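PDB 3DBX: CD1-2 antigen from Gallus gallus, which probably presents lipid antigens to T cells, as an MHC class I-like glycoprotein of the CD1 family with a membrane-proximal immunoglobulin domain. Local coordinates for residues L185-P190 / S213-P218; I219-L224 / Y249-T254. One frame throughout, in Å; residues are numbered along the deposited sequence.

The two contacts, their centres about 15 Å apart, follow one another along the chain; three of their four segments belong to the immunoglobulin C1-set domain, and the fourth, 185-190, is the linker leading into it. Contact 1 ties this linker, which leaves helix 182-185 and leads into strand 192-200, to the turn after strand 204-214. Contact 2 lies within the sandwich, where strand 220-225 of one sheet faces strand 249-257 of the other. Strands 204-214 and 249-257 are neighbours in one sheet; a probable hydrogen bond from Tyr249 N to Phe214 O joins the contacts, and Phe214 also packs on Ile219. The sandwich thus touches the junction with the MHC-like part, where Tyr215 and Tyr249 both bond to Asp37.

Contact 1. Residues L185-P190 / S213-P218; sequences LERRVP and SFYPRP
Val189 and Tyr215 form a single antiparallel bridge, a hydrogen-bonded pair closed by two backbone bonds. Val189 N gives its hydrogen to Tyr215 O at 2.9 Å, and Tyr215 N returns a bond of the same length to Val189 O. Phe214 CA adds a CA-H...O contact of 3.3 Å to the same Val189 O. Beside the bridge, the guanidinium of Arg187 stacks on the ring of Tyr215, the planes 15° apart and CZ 3.9 Å from the ring centroid, a cation-pi pair. NH2 sits above the middle of the ring. The bend of the arginine chain at chi3 (51°) lays the group flat there, and a hydrogen bond from NH2 to Leu247 O helps to fix its rotation. The opposite face of the ring is covered by CB of Pro216, the residue after a cis peptide bond, while the Tyr215 hydroxyl bonds to Asp37 of the MHC-like part. Further out, the CB atoms of Val189 and Tyr215 meet at 4.3 Å, and Phe214 CB approaches the backbone of Pro190. Tyr215 therefore joins linker, immunoglobulin domain and MHC-like platform; its ring, held between arginine and proline, should be restricted in its motion, and the arginine's positive charge is probably stabilised by the pi cloud and the Leu247 carbonyl.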
loop_
_atom_site.group_PDB
_atom_site.type_symbol
_atom_site.label_atom_id
_atom_site.label_comp_id
_atom_site.label_asym_id
_atom_site.label_seq_id
_atom_site.Cartn_x
_atom_site.Cartn_y
_atom_site.Cartn_z
ATOM N N LEU A 185 -3.772 -5.917 -15.615
ATOM C CA LEU A 185 -2.329 -5.651 -15.713
ATOM C C LEU A 185 -1.908 -4.732 -16.871
ATOM O O LEU A 185 -0.882 -4.035 -16.753
ATOM C CB LEU A 185 -1.542 -6.960 -15.755
ATOM C CG LEU A 185 -1.881 -7.961 -14.638
ATOM C CD1 LEU A 185 -1.358 -9.349 -14.975
ATOM C CD2 LEU A 185 -1.334 -7.473 -13.293
ATOM N N GLU A 186 -2.656 -4.711 -17.989
ATOM C CA GLU A 186 -2.336 -3.749 -19.059
ATOM C C GLU A 186 -3.310 -2.572 -19.239
ATOM O O GLU A 186 -3.303 -1.932 -20.280
ATOM C CB GLU A 186 -2.088 -4.456 -20.403
ATOM C CG GLU A 186 -0.924 -5.431 -20.372
ATOM C CD GLU A 186 -0.751 -6.197 -21.670
ATOM O OE1 GLU A 186 -1.398 -5.862 -22.713
ATOM O OE2 GLU A 186 0.072 -7.150 -21.647
ATOM N N ARG A 187 -4.130 -2.297 -18.232
ATOM C CA ARG A 187 -5.055 -1.188 -18.250
ATOM C C ARG A 187 -4.191 0.074 -18.185
ATOM O O ARG A 187 -3.140 0.079 -17.526
ATOM C CB ARG A 187 -6.016 -1.261 -17.043
ATOM C CG ARG A 187 -7.000 -0.060 -16.926
ATOM C CD ARG A 187 -8.025 -0.233 -15.756
ATOM N NE ARG A 187 -7.314 -0.552 -14.512
ATOM C CZ ARG A 187 -7.179 0.262 -13.461
ATOM N NH1 ARG A 187 -7.752 1.450 -13.424
ATOM N NH2 ARG A 187 -6.505 -0.168 -12.414
ATOM N N ARG A 188 -4.611 1.115 -18.905
ATOM C CA ARG A 188 -3.916 2.420 -18.918
ATOM C C ARG A 188 -4.997 3.473 -18.861
ATOM O O ARG A 188 -5.904 3.479 -19.710
ATOM C CB ARG A 188 -3.059 2.577 -20.203
ATOM C CG ARG A 188 -2.055 1.427 -20.349
ATOM C CD ARG A 188 -1.181 1.475 -21.571
ATOM N NE ARG A 188 -1.903 1.075 -22.791
ATOM C CZ ARG A 188 -1.445 0.233 -23.722
ATOM N NH1 ARG A 188 -0.250 -0.354 -23.586
ATOM N NH2 ARG A 188 -2.196 -0.033 -24.790
ATOM N N VAL A 189 -4.925 4.345 -17.852
ATOM C CA VAL A 189 -5.864 5.459 -17.720
ATOM C C VAL A 189 -5.032 6.733 -17.537
ATOM O O VAL A 189 -4.278 6.825 -16.572
ATOM C CB VAL A 189 -6.731 5.316 -16.442
ATOM C CG1 VAL A 189 -7.634 6.471 -16.362
ATOM C CG2 VAL A 189 -7.559 4.002 -16.486
ATOM N N PRO A 190 -5.062 7.664 -18.520
ATOM C CA PRO A 190 -4.223 8.878 -18.380
ATOM C C PRO A 190 -4.648 9.825 -17.244
ATOM O O PRO A 190 -5.847 9.867 -16.899
ATOM C CB PRO A 190 -4.318 9.552 -19.757
ATOM C CG PRO A 190 -4.731 8.442 -20.698
ATOM C CD PRO A 190 -5.688 7.582 -19.835
ATOM N N SER A 213 -6.594 10.457 -11.241
ATOM C CA SER A 213 -7.252 9.528 -12.189
ATOM C C SER A 213 -6.373 8.576 -12.938
ATOM O O SER A 213 -6.878 7.867 -13.832
ATOM C CB SER A 213 -8.163 10.270 -13.188
ATOM O OG SER A 213 -9.243 10.872 -12.490
ATOM N N PHE A 214 -5.086 8.497 -12.585
ATOM C CA PHE A 214 -4.154 7.789 -13.465
ATOM C C PHE A 214 -3.797 6.354 -13.081
ATOM O O PHE A 214 -3.740 5.992 -11.911
ATOM C CB PHE A 214 -2.869 8.594 -13.671
ATOM C CG PHE A 214 -2.117 8.884 -12.394
ATOM C CD1 PHE A 214 -2.375 10.034 -11.684
ATOM C CD2 PHE A 214 -1.106 8.035 -11.964
ATOM C CE1 PHE A 214 -1.627 10.343 -10.509
ATOM C CE2 PHE A 214 -0.394 8.287 -10.809
ATOM C CZ PHE A 214 -0.667 9.444 -10.061
ATOM N N TYR A 215 -3.536 5.541 -14.094
ATOM C CA TYR A 215 -3.064 4.189 -13.829
ATOM C C TYR A 215 -2.201 3.802 -15.034
ATOM O O TYR A 215 -2.586 4.072 -16.163
ATOM C CB TYR A 215 -4.259 3.216 -13.645
ATOM C CG TYR A 215 -3.780 1.818 -13.294
ATOM C CD1 TYR A 215 -3.612 0.850 -14.274
ATOM C CD2 TYR A 215 -3.430 1.501 -11.984
ATOM C CE1 TYR A 215 -3.122 -0.423 -13.958
ATOM C CE2 TYR A 215 -2.945 0.227 -11.650
ATOM C CZ TYR A 215 -2.795 -0.725 -12.640
ATOM O OH TYR A 215 -2.323 -1.978 -12.290
ATOM N N PRO A 216 -1.053 3.139 -14.819
ATOM C CA PRO A 216 -0.448 2.621 -13.596
ATOM C C PRO A 216 0.163 3.708 -12.681
ATOM O O PRO A 216 0.108 4.890 -13.001
ATOM C CB PRO A 216 0.604 1.625 -14.123
ATOM C CG PRO A 216 0.950 2.112 -15.508
ATOM C CD PRO A 216 -0.321 2.730 -16.035
ATOM N N ARG A 217 0.743 3.283 -11.565
ATOM C CA ARG A 217 1.209 4.176 -10.511
ATOM C C ARG A 217 2.383 5.098 -10.848
ATOM O O ARG A 217 2.426 6.232 -10.326
ATOM C CB ARG A 217 1.605 3.324 -9.292
ATOM C CG ARG A 217 1.758 4.108 -7.950
ATOM C CD ARG A 217 2.234 3.133 -6.873
ATOM N NE ARG A 217 2.094 3.661 -5.506
ATOM C CZ ARG A 217 3.011 4.390 -4.865
ATOM N NH1 ARG A 217 4.138 4.746 -5.479
ATOM N NH2 ARG A 217 2.791 4.795 -3.610
ATOM N N PRO A 218 3.426 4.589 -11.565
ATOM C CA PRO A 218 4.592 5.462 -11.796
ATOM C C PRO A 218 4.216 6.712 -12.579
ATOM O O PRO A 218 3.396 6.639 -13.492
ATOM C CB PRO A 218 5.509 4.580 -12.640
ATOM C CG PRO A 218 5.143 3.183 -12.219
ATOM C CD PRO A 218 3.672 3.233 -12.099
#

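Contact 2. Residues I219-L224 / Y249-T254; sequences IAVTWL and YQLRST
Across the interior of the sandwich, with Val221 and Ser253 as the facing pair, strands 220-224 and 249-254 run in roughly the same direction, their axes 7.9 Å apart at closest approach and inclined by 24°. With that spacing, side chains make the contact. At one end CG2 of Ile219 comes within 3.6 Å of Leu251 CD1, the two side chains crossing at a slant. Val221 then meets Leu251 tip to tip, CG2 against CD2 at 4.1 Å, while its other methyl, CG1, packs on Ser253 CB. This is the core of a C1-set immunoglobulin domain: Val221 also touches Cys267, and Trp223 touches Cys209, the two halves of the disulfide that links the sheets. The indole of Trp223 presents its NE1 edge to Ser253 OG at 3.0 Å, a weak hydrogen bond bent to 132° at the hydrogen. Ser253 holds OG anti to its backbone N (chi1 -178°), which carries the hydroxyl across to the indole; a second weak bond joins OG to Ser237 O on strand 236-243. Farther round the indole edge, Trp223 CZ2 lies 3.7 Å from Ser253 O.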
loop_
_atom_site.group_PDB
_atom_site.type_symbol
_atom_site.label_atom_id
_atom_site.label_comp_id
_atom_site.label_asym_id
_atom_site.label_seq_id
_atom_site.Cartn_x
_atom_site.Cartn_y
_atom_site.Cartn_z
ATOM N N ILE A 219 4.778 7.854 -12.194
ATOM C CA ILE A 219 4.460 9.144 -12.845
ATOM C C ILE A 219 5.544 10.140 -12.454
ATOM O O ILE A 219 6.218 9.968 -11.411
ATOM C CB ILE A 219 3.040 9.655 -12.399
ATOM C CG1 ILE A 219 2.490 10.752 -13.338
ATOM C CG2 ILE A 219 3.040 10.089 -10.929
ATOM C CD1 ILE A 219 1.067 11.148 -12.978
ATOM N N ALA A 220 5.769 11.149 -13.298
ATOM C CA ALA A 220 6.679 12.197 -12.900
ATOM C C ALA A 220 6.036 13.544 -13.193
ATOM O O ALA A 220 5.579 13.797 -14.307
ATOM C CB ALA A 220 8.007 12.074 -13.567
ATOM N N VAL A 221 6.006 14.383 -12.171
ATOM C CA VAL A 221 5.367 15.693 -12.225
ATOM C C VAL A 221 6.452 16.713 -11.920
ATOM O O VAL A 221 7.098 16.636 -10.853
ATOM C CB VAL A 221 4.287 15.810 -11.168
ATOM C CG1 VAL A 221 3.662 17.209 -11.215
ATOM C CG2 VAL A 221 3.214 14.710 -11.360
ATOM N N THR A 222 6.690 17.633 -12.861
ATOM C CA THR A 222 7.693 18.662 -12.664
ATOM C C THR A 222 7.077 20.049 -12.879
ATOM O O THR A 222 6.020 20.187 -13.498
ATOM C CB THR A 222 8.950 18.460 -13.554
ATOM O OG1 THR A 222 8.576 18.465 -14.936
ATOM C CG2 THR A 222 9.646 17.096 -13.239
ATOM N N TRP A 223 7.737 21.056 -12.317
ATOM C CA TRP A 223 7.345 22.434 -12.507
ATOM C C TRP A 223 8.259 23.026 -13.513
ATOM O O TRP A 223 9.437 22.705 -13.529
ATOM C CB TRP A 223 7.444 23.176 -11.188
ATOM C CG TRP A 223 6.270 22.837 -10.307
ATOM C CD1 TRP A 223 6.209 21.861 -9.332
ATOM C CD2 TRP A 223 4.985 23.451 -10.348
ATOM N NE1 TRP A 223 4.953 21.845 -8.776
ATOM C CE2 TRP A 223 4.189 22.817 -9.374
ATOM C CE3 TRP A 223 4.425 24.486 -11.119
ATOM C CZ2 TRP A 223 2.867 23.173 -9.158
ATOM C CZ3 TRP A 223 3.103 24.838 -10.891
ATOM C CH2 TRP A 223 2.343 24.180 -9.946
ATOM N N LEU A 224 7.720 23.879 -14.371
ATOM C CA LEU A 224 8.545 24.626 -15.318
ATOM C C LEU A 224 8.445 26.118 -14.986
ATOM O O LEU A 224 7.346 26.618 -14.707
ATOM C CB LEU A 224 8.115 24.361 -16.762
ATOM C CG LEU A 224 8.050 22.915 -17.288
ATOM C CD1 LEU A 224 7.125 22.871 -18.492
ATOM C CD2 LEU A 224 9.397 22.406 -17.653
ATOM N N TYR A 249 -4.738 6.471 -9.156
ATOM C CA TYR A 249 -3.912 7.159 -8.156
ATOM C C TYR A 249 -4.026 8.677 -8.314
ATOM O O TYR A 249 -4.535 9.141 -9.307
ATOM C CB TYR A 249 -2.442 6.723 -8.289
ATOM C CG TYR A 249 -2.213 5.250 -7.969
ATOM C CD1 TYR A 249 -1.991 4.833 -6.654
ATOM C CD2 TYR A 249 -2.243 4.288 -8.984
ATOM C CE1 TYR A 249 -1.781 3.505 -6.360
ATOM C CE2 TYR A 249 -2.043 2.929 -8.695
ATOM C CZ TYR A 249 -1.824 2.556 -7.383
ATOM O OH TYR A 249 -1.602 1.251 -7.048
ATOM N N GLN A 250 -3.537 9.423 -7.313
ATOM C CA GLN A 250 -3.581 10.867 -7.260
ATOM C C GLN A 250 -2.279 11.361 -6.588
ATOM O O GLN A 250 -1.759 10.704 -5.726
ATOM C CB GLN A 250 -4.663 11.254 -6.263
ATOM C CG GLN A 250 -5.808 11.867 -6.887
ATOM C CD GLN A 250 -6.831 12.295 -5.891
ATOM O OE1 GLN A 250 -7.797 11.570 -5.613
ATOM N NE2 GLN A 250 -6.663 13.492 -5.379
ATOM N N LEU A 251 -1.821 12.551 -6.931
ATOM C CA LEU A 251 -0.556 13.095 -6.405
ATOM C C LEU A 251 -0.772 14.606 -6.428
ATOM O O LEU A 251 -1.504 15.119 -7.295
ATOM C CB LEU A 251 0.603 12.750 -7.396
ATOM C CG LEU A 251 2.059 13.086 -7.095
ATOM C CD1 LEU A 251 2.909 12.241 -8.028
ATOM C CD2 LEU A 251 2.326 14.522 -7.410
ATOM N N ARG A 252 -0.127 15.309 -5.503
ATOM C CA ARG A 252 -0.107 16.768 -5.477
ATOM C C ARG A 252 1.374 17.183 -5.493
ATOM O O ARG A 252 2.162 16.651 -4.691
ATOM C CB ARG A 252 -0.716 17.203 -4.146
ATOM C CG ARG A 252 -1.865 18.218 -4.173
ATOM C CD ARG A 252 -2.422 18.376 -2.696
ATOM N NE ARG A 252 -2.449 19.775 -2.228
ATOM C CZ ARG A 252 -1.485 20.374 -1.517
ATOM N NH1 ARG A 252 -0.372 19.720 -1.181
ATOM N NH2 ARG A 252 -1.635 21.638 -1.136
ATOM N N SER A 253 1.761 18.106 -6.384
ATOM C CA SER A 253 3.107 18.693 -6.340
ATOM C C SER A 253 2.961 20.177 -6.041
ATOM O O SER A 253 1.991 20.766 -6.473
ATOM C CB SER A 253 3.841 18.505 -7.667
ATOM O OG SER A 253 5.157 19.064 -7.554
ATOM N N THR A 254 3.883 20.772 -5.275
ATOM C CA THR A 254 3.745 22.191 -4.961
ATOM C C THR A 254 5.057 22.906 -5.112
ATOM O O THR A 254 6.130 22.294 -4.897
ATOM C CB THR A 254 3.210 22.470 -3.513
ATOM O OG1 THR A 254 4.181 22.096 -2.540
ATOM C CG2 THR A 254 1.875 21.763 -3.217
#